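Local atomic coordinates of phosphocarrier protein (Mycoplasma capricolum, PDB entry 1PCH), a protein that relays phosphoryl groups as a general, non-sugar-specific component of the phosphoenolpyruvate-dependent system that phosphorylates sugars during their uptake. Residues A5-K10 with T58-Q63; I34-K39 with M50-K55. All coordinates share one frame; numbering follows the deposited sequence. Where two conformers were deposited one is given.

Interaction 1: A5-K10 with T58-Q63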
ATOM      1  N   ALA A   5       7.923  -1.607  -4.256  1.00 17.13           N
ATOM      2  CA  ALA A   5       7.681  -2.922  -4.871  1.00 17.25           C
ATOM      3  C   ALA A   5       7.011  -2.663  -6.218  1.00 15.64           C
ATOM      4  O   ALA A   5       6.429  -1.593  -6.432  1.00 18.61           O
ATOM      5  CB  ALA A   5       6.875  -3.834  -4.020  1.00 22.63           C
ATOM      6  N   ILE A   6       7.011  -3.642  -7.066  1.00 17.81           N
ATOM      7  CA  ILE A   6       6.296  -3.418  -8.355  1.00 18.46           C
ATOM      8  C   ILE A   6       4.965  -4.165  -8.222  1.00 17.25           C
ATOM      9  O   ILE A   6       4.964  -5.298  -7.796  1.00 19.46           O
ATOM     10  CB  ILE A   6       7.107  -4.058  -9.491  1.00 23.32           C
ATOM     11  CG1 ILE A   6       8.472  -3.381  -9.709  1.00 24.38           C
ATOM     12  CG2 ILE A   6       6.311  -4.151 -10.769  1.00 19.08           C
ATOM     13  CD1 ILE A   6       8.413  -1.898  -9.816  1.00 27.25           C
ATOM     14  N   ILE A   7       3.896  -3.530  -8.596  1.00 15.24           N
ATOM     15  CA  ILE A   7       2.574  -4.133  -8.582  1.00 16.97           C
ATOM     16  C   ILE A   7       2.485  -5.161  -9.716  1.00 16.36           C
ATOM     17  O   ILE A   7       2.637  -4.808 -10.854  1.00 17.74           O
ATOM     18  CB  ILE A   7       1.487  -3.059  -8.849  1.00 17.86           C
ATOM     19  CG1 ILE A   7       1.472  -1.965  -7.813  1.00 18.21           C
ATOM     20  CG2 ILE A   7       0.165  -3.769  -9.066  1.00 21.08           C
ATOM     21  CD1 ILE A   7       1.185  -2.498  -6.395  1.00 23.81           C
ATOM     22  N   THR A   8       2.283  -6.425  -9.358  1.00 20.38           N
ATOM     23  CA  THR A   8       2.227  -7.420 -10.430  1.00 25.71           C
ATOM     24  C   THR A   8       0.839  -7.904 -10.709  1.00 29.32           C
ATOM     25  O   THR A   8       0.652  -8.694 -11.648  1.00 29.16           O
ATOM     26  CB  THR A   8       3.157  -8.593 -10.125  1.00 27.48           C
ATOM     27  OG1 THR A   8       3.026  -8.960  -8.747  1.00 27.51           O
ATOM     28  CG2 THR A   8       4.600  -8.106 -10.324  1.00 28.72           C
ATOM     29  N   ASP A   9      -0.116  -7.442  -9.893  1.00 28.84           N
ATOM     30  CA  ASP A   9      -1.506  -7.840 -10.108  1.00 24.69           C
ATOM     31  C   ASP A   9      -1.918  -7.288 -11.520  1.00 20.86           C
ATOM     32  O   ASP A   9      -1.557  -6.181 -11.785  1.00 16.71           O
ATOM     33  CB  ASP A   9      -2.396  -7.192  -9.071  1.00 23.37           C
ATOM     34  CG  ASP A   9      -3.844  -7.633  -9.182  1.00 26.35           C
ATOM     35  OD1 ASP A   9      -4.384  -7.651 -10.293  1.00 31.03           O
ATOM     36  OD2 ASP A   9      -4.440  -7.936  -8.117  1.00 29.47           O
ATOM     37  N   LYS A  10      -2.530  -8.124 -12.319  1.00 25.76           N
ATOM     38  CA  LYS A  10      -2.913  -7.769 -13.683  1.00 27.27           C
ATOM     39  C   LYS A  10      -4.018  -6.748 -13.745  1.00 32.50           C
ATOM     40  O   LYS A  10      -4.311  -6.179 -14.814  1.00 38.88           O
ATOM     41  CB  LYS A  10      -3.315  -9.044 -14.444  1.00 25.87           C
ATOM     42  CG  LYS A  10      -2.071  -9.942 -14.733  1.00 29.54           C
ATOM     43  CD  LYS A  10      -2.509 -11.140 -15.532  1.00 35.38           C
ATOM     44  CE  LYS A  10      -1.823 -12.420 -15.183  1.00 40.18           C
ATOM     45  NZ  LYS A  10      -2.616 -13.609 -15.673  1.00 46.77           N
ATOM     46  N   THR A  58       3.464  -0.700 -12.112  1.00 18.07           N
ATOM     47  CA  THR A  58       3.799   0.504 -11.412  1.00 18.75           C
ATOM     48  C   THR A  58       4.650   0.189 -10.189  1.00 18.17           C
ATOM     49  O   THR A  58       4.391  -0.760  -9.465  1.00 21.61           O
ATOM     50  CB  THR A  58       2.534   1.272 -10.953  1.00 20.40           C
ATOM     51  OG1 THR A  58       1.732   1.546 -12.120  1.00 25.86           O
ATOM     52  CG2 THR A  58       2.870   2.600 -10.321  1.00 24.45           C
ATOM     53  N   GLU A  59       5.680   0.975  -9.995  1.00 20.99           N
ATOM     54  CA  GLU A  59       6.522   0.832  -8.834  1.00 23.59           C
ATOM     55  C   GLU A  59       5.948   1.818  -7.768  1.00 25.59           C
ATOM     56  O   GLU A  59       5.813   2.997  -7.983  1.00 23.56           O
ATOM     57  CB  GLU A  59       7.972   1.246  -9.079  1.00 27.16           C
ATOM     58  CG  GLU A  59       8.848   0.920  -7.856  1.00 33.35           C
ATOM     59  CD  GLU A  59      10.309   1.296  -8.112  1.00 41.69           C
ATOM     60  OE1 GLU A  59      10.603   2.499  -8.097  1.00 43.88           O
ATOM     61  OE2 GLU A  59      11.131   0.366  -8.314  1.00 46.87           O
ATOM     62  N   ILE A  60       5.604   1.181  -6.651  1.00 21.02           N
ATOM     63  CA  ILE A  60       5.051   1.974  -5.563  1.00 18.49           C
ATOM     64  C   ILE A  60       6.050   1.957  -4.406  1.00 18.42           C
ATOM     65  O   ILE A  60       6.874   1.065  -4.282  1.00 20.87           O
ATOM     66  CB  ILE A  60       3.724   1.396  -5.107  1.00 15.97           C
ATOM     67  CG1 ILE A  60       3.828  -0.058  -4.584  1.00 20.55           C
ATOM     68  CG2 ILE A  60       2.693   1.501  -6.218  1.00 19.99           C
ATOM     69  CD1 ILE A  60       3.047  -0.312  -3.327  1.00 26.88           C
ATOM     70  N   THR A  61       5.871   2.971  -3.569  1.00 15.40           N
ATOM     71  CA  THR A  61       6.668   3.099  -2.377  1.00 16.81           C
ATOM     72  C   THR A  61       5.693   3.336  -1.210  1.00 17.84           C
ATOM     73  O   THR A  61       4.747   4.076  -1.399  1.00 13.98           O
ATOM     74  CB  THR A  61       7.622   4.310  -2.471  1.00 19.41           C
ATOM     75  OG1 THR A  61       8.550   4.016  -3.546  1.00 23.32           O
ATOM     76  CG2 THR A  61       8.467   4.335  -1.201  1.00 18.82           C
ATOM     77  N   ILE A  62       5.898   2.576  -0.164  1.00 18.51           N
ATOM     78  CA  ILE A  62       5.105   2.741   1.035  1.00 18.39           C
ATOM     79  C   ILE A  62       6.038   3.307   2.134  1.00 19.12           C
ATOM     80  O   ILE A  62       7.143   2.787   2.348  1.00 19.37           O
ATOM     81  CB  ILE A  62       4.469   1.451   1.534  1.00 16.19           C
ATOM     82  CG1 ILE A  62       3.604   0.748   0.529  1.00 20.75           C
ATOM     83  CG2 ILE A  62       3.717   1.702   2.839  1.00 20.71           C
ATOM     84  CD1 ILE A  62       2.339   1.467   0.181  1.00 25.95           C
ATOM     85  N   GLN A  63       5.610   4.398   2.707  1.00 17.29           N
ATOM     86  CA  GLN A  63       6.355   5.106   3.722  1.00 22.25           C
ATOM     87  C   GLN A  63       5.501   5.134   5.018  1.00 21.70           C
ATOM     88  O   GLN A  63       4.364   5.549   4.923  1.00 19.44           O
ATOM     89  CB  GLN A  63       6.642   6.558   3.334  1.00 26.53           C
ATOM     90  CG  GLN A  63       7.533   7.308   4.317  1.00 34.95           C
ATOM     91  CD  GLN A  63       8.824   7.789   3.629  1.00 42.74           C
ATOM     92  OE1 GLN A  63       9.871   7.179   3.811  1.00 54.62           O
ATOM     93  NE2 GLN A  63       8.722   8.841   2.834  1.00 45.23           N
TER

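Interaction 2: I34-K39 with M50-K55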
ATOM      1  N   ILE A  34       1.293   6.033   0.487  1.00 14.33           N
ATOM      2  CA  ILE A  34       1.595   5.227  -0.710  1.00 13.30           C
ATOM      3  C   ILE A  34       1.905   6.254  -1.815  1.00 17.21           C
ATOM      4  O   ILE A  34       1.235   7.276  -1.916  1.00 18.33           O
ATOM      5  CB  ILE A  34       0.512   4.298  -1.101  1.00 19.10           C
ATOM      6  CG1 ILE A  34       0.810   3.482  -2.392  1.00 21.83           C
ATOM      7  CG2 ILE A  34      -0.832   4.998  -1.234  1.00 18.56           C
ATOM      8  CD1 ILE A  34      -0.179   2.327  -2.546  1.00 29.43           C
ATOM      9  N   ILE A  35       3.024   6.022  -2.473  1.00 20.03           N
ATOM     10  CA  ILE A  35       3.528   6.900  -3.520  1.00 20.38           C
ATOM     11  C   ILE A  35       3.623   6.076  -4.818  1.00 17.50           C
ATOM     12  O   ILE A  35       4.065   4.923  -4.769  1.00 17.36           O
ATOM     13  CB  ILE A  35       4.981   7.355  -3.161  1.00 25.98           C
ATOM     14  CG1 ILE A  35       5.043   8.133  -1.857  1.00 25.41           C
ATOM     15  CG2 ILE A  35       5.609   8.087  -4.303  1.00 23.39           C
ATOM     16  CD1 ILE A  35       6.393   8.161  -1.193  1.00 40.02           C
ATOM     17  N   ALA A  36       3.146   6.660  -5.876  1.00 17.71           N
ATOM     18  CA  ALA A  36       3.102   6.133  -7.207  1.00 17.72           C
ATOM     19  C   ALA A  36       3.110   7.288  -8.239  1.00 21.14           C
ATOM     20  O   ALA A  36       2.290   8.184  -8.214  1.00 20.28           O
ATOM     21  CB  ALA A  36       1.948   5.220  -7.443  1.00 19.35           C
ATOM     22  N   ASN A  37       4.098   7.217  -9.146  1.00 22.82           N
ATOM     23  CA  ASN A  37       4.195   8.258 -10.179  1.00 25.14           C
ATOM     24  C   ASN A  37       4.306   9.595  -9.461  1.00 22.69           C
ATOM     25  O   ASN A  37       5.145   9.741  -8.565  1.00 25.66           O
ATOM     26  CB  ASN A  37       3.044   8.205 -11.156  1.00 32.48           C
ATOM     27  CG  ASN A  37       2.616   6.823 -11.578  1.00 35.11           C
ATOM     28  OD1 ASN A  37       1.445   6.418 -11.435  1.00 42.28           O
ATOM     29  ND2 ASN A  37       3.538   6.039 -12.111  1.00 33.52           N
ATOM     30  N   GLU A  38       3.502  10.576  -9.800  1.00 22.68           N
ATOM     31  CA  GLU A  38       3.589  11.870  -9.152  1.00 23.67           C
ATOM     32  C   GLU A  38       2.621  11.984  -7.961  1.00 23.89           C
ATOM     33  O   GLU A  38       2.618  13.046  -7.352  1.00 25.61           O
ATOM     34  CB  GLU A  38       3.175  12.926 -10.216  1.00 28.34           C
ATOM     35  CG  GLU A  38       1.729  12.862 -10.565  1.00 30.56           C
ATOM     36  CD  GLU A  38       1.222  11.738 -11.380  1.00 35.00           C
ATOM     37  OE1 GLU A  38       1.837  10.671 -11.541  1.00 38.88           O
ATOM     38  OE2 GLU A  38       0.111  11.909 -11.991  1.00 52.23           O
ATOM     39  N   LYS A  39       1.822  10.984  -7.721  1.00 24.16           N
ATOM     40  CA  LYS A  39       0.778  10.932  -6.733  1.00 27.27           C
ATOM     41  C   LYS A  39       1.247  10.317  -5.388  1.00 24.88           C
ATOM     42  O   LYS A  39       1.960   9.345  -5.349  1.00 20.21           O
ATOM     43  CB  LYS A  39      -0.416  10.105  -7.189  1.00 27.29           C
ATOM     44  CG  LYS A  39      -1.042  10.371  -8.495  1.00 32.34           C
ATOM     45  CD  LYS A  39      -1.151   9.172  -9.401  1.00 39.48           C
ATOM     46  CE  LYS A  39      -1.551   9.562 -10.825  1.00 46.42           C
ATOM     47  NZ  LYS A  39      -0.553   9.138 -11.842  1.00 49.83           N
ATOM     48  N   MET A  50      -7.746   4.082  -4.314  1.00 13.28           N
ATOM     49  CA  MET A  50      -8.381   3.804  -5.586  1.00 15.23           C
ATOM     50  C   MET A  50      -8.213   4.949  -6.591  1.00 17.26           C
ATOM     51  O   MET A  50      -8.074   4.687  -7.785  1.00 17.81           O
ATOM     52  CB  MET A  50      -9.843   3.485  -5.344  1.00 18.97           C
ATOM     53  CG  MET A  50     -10.008   2.221  -4.491  0.60 18.23           C
ATOM     54  SD  MET A  50      -9.611   0.738  -5.347  0.60 23.81           S
ATOM     55  CE  MET A  50     -11.189   0.253  -6.026  0.60 37.57           C
ATOM     56  N   ALA A  51      -8.275   6.174  -6.133  1.00 19.10           N
ATOM     57  CA  ALA A  51      -8.175   7.383  -6.937  1.00 17.06           C
ATOM     58  C   ALA A  51      -6.804   7.485  -7.600  1.00 21.44           C
ATOM     59  O   ALA A  51      -6.632   8.207  -8.562  1.00 20.18           O
ATOM     60  CB  ALA A  51      -8.458   8.618  -6.119  1.00 17.50           C
ATOM     61  N   MET A  52      -5.842   6.805  -6.986  1.00 21.02           N
ATOM     62  CA  MET A  52      -4.479   6.772  -7.517  1.00 18.58           C
ATOM     63  C   MET A  52      -4.429   5.937  -8.791  1.00 19.65           C
ATOM     64  O   MET A  52      -3.544   6.146  -9.602  1.00 23.94           O
ATOM     65  CB  MET A  52      -3.522   6.214  -6.453  1.00 19.40           C
ATOM     66  CG  MET A  52      -3.309   7.257  -5.362  1.00 22.37           C
ATOM     67  SD  MET A  52      -2.185   6.825  -4.123  1.00 25.32           S
ATOM     68  CE  MET A  52      -0.583   7.101  -4.886  1.00 23.32           C
ATOM     69  N   ALA A  53      -5.386   5.028  -8.903  1.00 17.65           N
ATOM     70  CA  ALA A  53      -5.561   4.178 -10.058  1.00 21.57           C
ATOM     71  C   ALA A  53      -4.233   3.527 -10.434  1.00 25.43           C
ATOM     72  O   ALA A  53      -3.709   3.715 -11.517  1.00 26.23           O
ATOM     73  CB  ALA A  53      -5.986   5.093 -11.238  1.00 29.50           C
ATOM     74  N   ILE A  54      -3.670   2.818  -9.452  1.00 18.17           N
ATOM     75  CA  ILE A  54      -2.332   2.244  -9.697  1.00 17.39           C
ATOM     76  C   ILE A  54      -2.444   1.039 -10.545  1.00 18.27           C
ATOM     77  O   ILE A  54      -3.266   0.178 -10.289  1.00 20.71           O
ATOM     78  CB  ILE A  54      -1.691   1.933  -8.326  1.00 22.37           C
ATOM     79  CG1 ILE A  54      -1.339   3.210  -7.589  1.00 22.30           C
ATOM     80  CG2 ILE A  54      -0.548   0.954  -8.470  1.00 23.40           C
ATOM     81  CD1 ILE A  54      -1.301   3.129  -6.105  1.00 19.83           C
ATOM     82  N   LYS A  55      -1.723   1.044 -11.705  1.00 17.59           N
ATOM     83  CA  LYS A  55      -1.933  -0.150 -12.571  1.00 19.22           C
ATOM     84  C   LYS A  55      -0.682  -1.041 -12.539  1.00 19.37           C
ATOM     85  O   LYS A  55       0.381  -0.654 -12.049  1.00 19.81           O
ATOM     86  CB  LYS A  55      -2.227   0.335 -13.976  1.00 23.25           C
ATOM     87  CG  LYS A  55      -3.438   1.197 -14.154  1.00 28.07           C
ATOM     88  CD  LYS A  55      -4.678   0.466 -14.567  1.00 32.54           C
ATOM     89  CE  LYS A  55      -5.842   1.456 -14.834  1.00 33.28           C
ATOM     90  NZ  LYS A  55      -6.350   1.319 -16.219  1.00 30.23           N
TER

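Interaction 1: A5-K10 with T58-Q63
Ala-5 and Ile-60 form a hydrogen-bonded antiparallel pair joining edge strand 2-6 to strand 59-65 in the four-stranded sheet of the HPr open-faced beta-sandwich. Ala-5 N donates to Ile-60 O at 2.9 Å, and Ile-60 N returns a bond of 2.9 Å to Ala-5 O with an N-H...O angle of 165°. A third bond, nearly straight at 173°, runs from Ile-7 N to Thr-58 O, so the ladder persists one step past the end of strand 2-6. The intervening non-hydrogen-bonded pair, Ile-6 with Glu-59, brings their CA atoms to 4.3 Å, and Glu-59 CA makes a CA-H...O contact with Ala-5 O. On the exposed face of this pair Ile-6 CD1 lies 3.3 Å from Glu-59 CB, a tight approach, and the chi1 of Glu-59 (-174°), with CG anti to the backbone N, lays CG along the same methyl. Ala-5 and Ile-60 share the other face, where Ile-60 is buried against Met-80 of helix 69-82; just past the strand end, Ile-7 crosses Ile-60 at about a right angle. Beyond the ladder, Asp-9 OD2 is hydrogen-bonded to NE2 of the active-site His-14, so the segment that leaves this ladder reaches the phosphorylation site. At the isoleucine crossing, Ile-7 CG1 meets Ile-60 CG2 at 4.0 Å, while Ile-7 CD1 approaches Ile-60 CG1.

Interaction 2: I34-K39 with M50-K55
Strand 31-36 enters a type II' turn from Ala-36 to Lys-39 opposite the chain that leaves helix 46-52, with Ala-36 and Ile-54 CA atoms 7.1 Å apart and the helical path broken by the positive phi of Ala-53. Met-52 provides the largest share of the contact. Its chain runs straight through chi2 (-177°) and then bends at chi3 (78°), which brings CE over the hairpin backbone, 3.4 Å from Lys-39 O and 3.5 Å from Ile-34 O. The same methyl packs on Lys-39 CB at 3.8 Å and on Ala-36 CB, while SD lies beside Ile-34 CG2 at 3.7 Å as the two side chains pass in opposite directions. Deeper in, Ile-34 and Ile-54 meet tip to tip through their CD1 atoms, 3.8 Å apart, and Ile-54 CG1 rests on the methyl of Ala-36. Leu-13 touches both isoleucines, and Ile-60 and Ile-62 of strand 59-65 extend the same hydrophobic core. Nearer the surface, Lys-39 runs its CD past Met-52 O and forms a salt bridge from NZ to Glu-38 OE2 within the turn. No hydrogen bond joins the two segments: the hairpin closes on itself through Ala-36 and Lys-39, and apolar packing holds the helix exit against it. The Met-52 methyl sits by two carbonyl oxygens; that of Lys-39 already accepts a bond from Ala-36 N, so the methyl adds packing alone.

Overall arrangement
Interactions 1 and 2 meet at neighbouring strands of one sheet: Thr-61 O of strand 59-65 lies 2.8 Å from Ile-35 N of strand 31-36, a probable hydrogen bond. Interaction 1 is partly buried at the sheet edge and relies on a backbone ladder, with an exposed face and a core face. Interaction 2 is buried and depends on side-chain packing, tying the helix 46-52 exit to the strand and its turn. Their apolar sides merge where Ile-7 CG1 touches Ile-54 CG2 at 3.6 Å. The chain leaving helix 46-52 leads through residues 53-58 into strand 59-65, linking the two contacts in sequence as well.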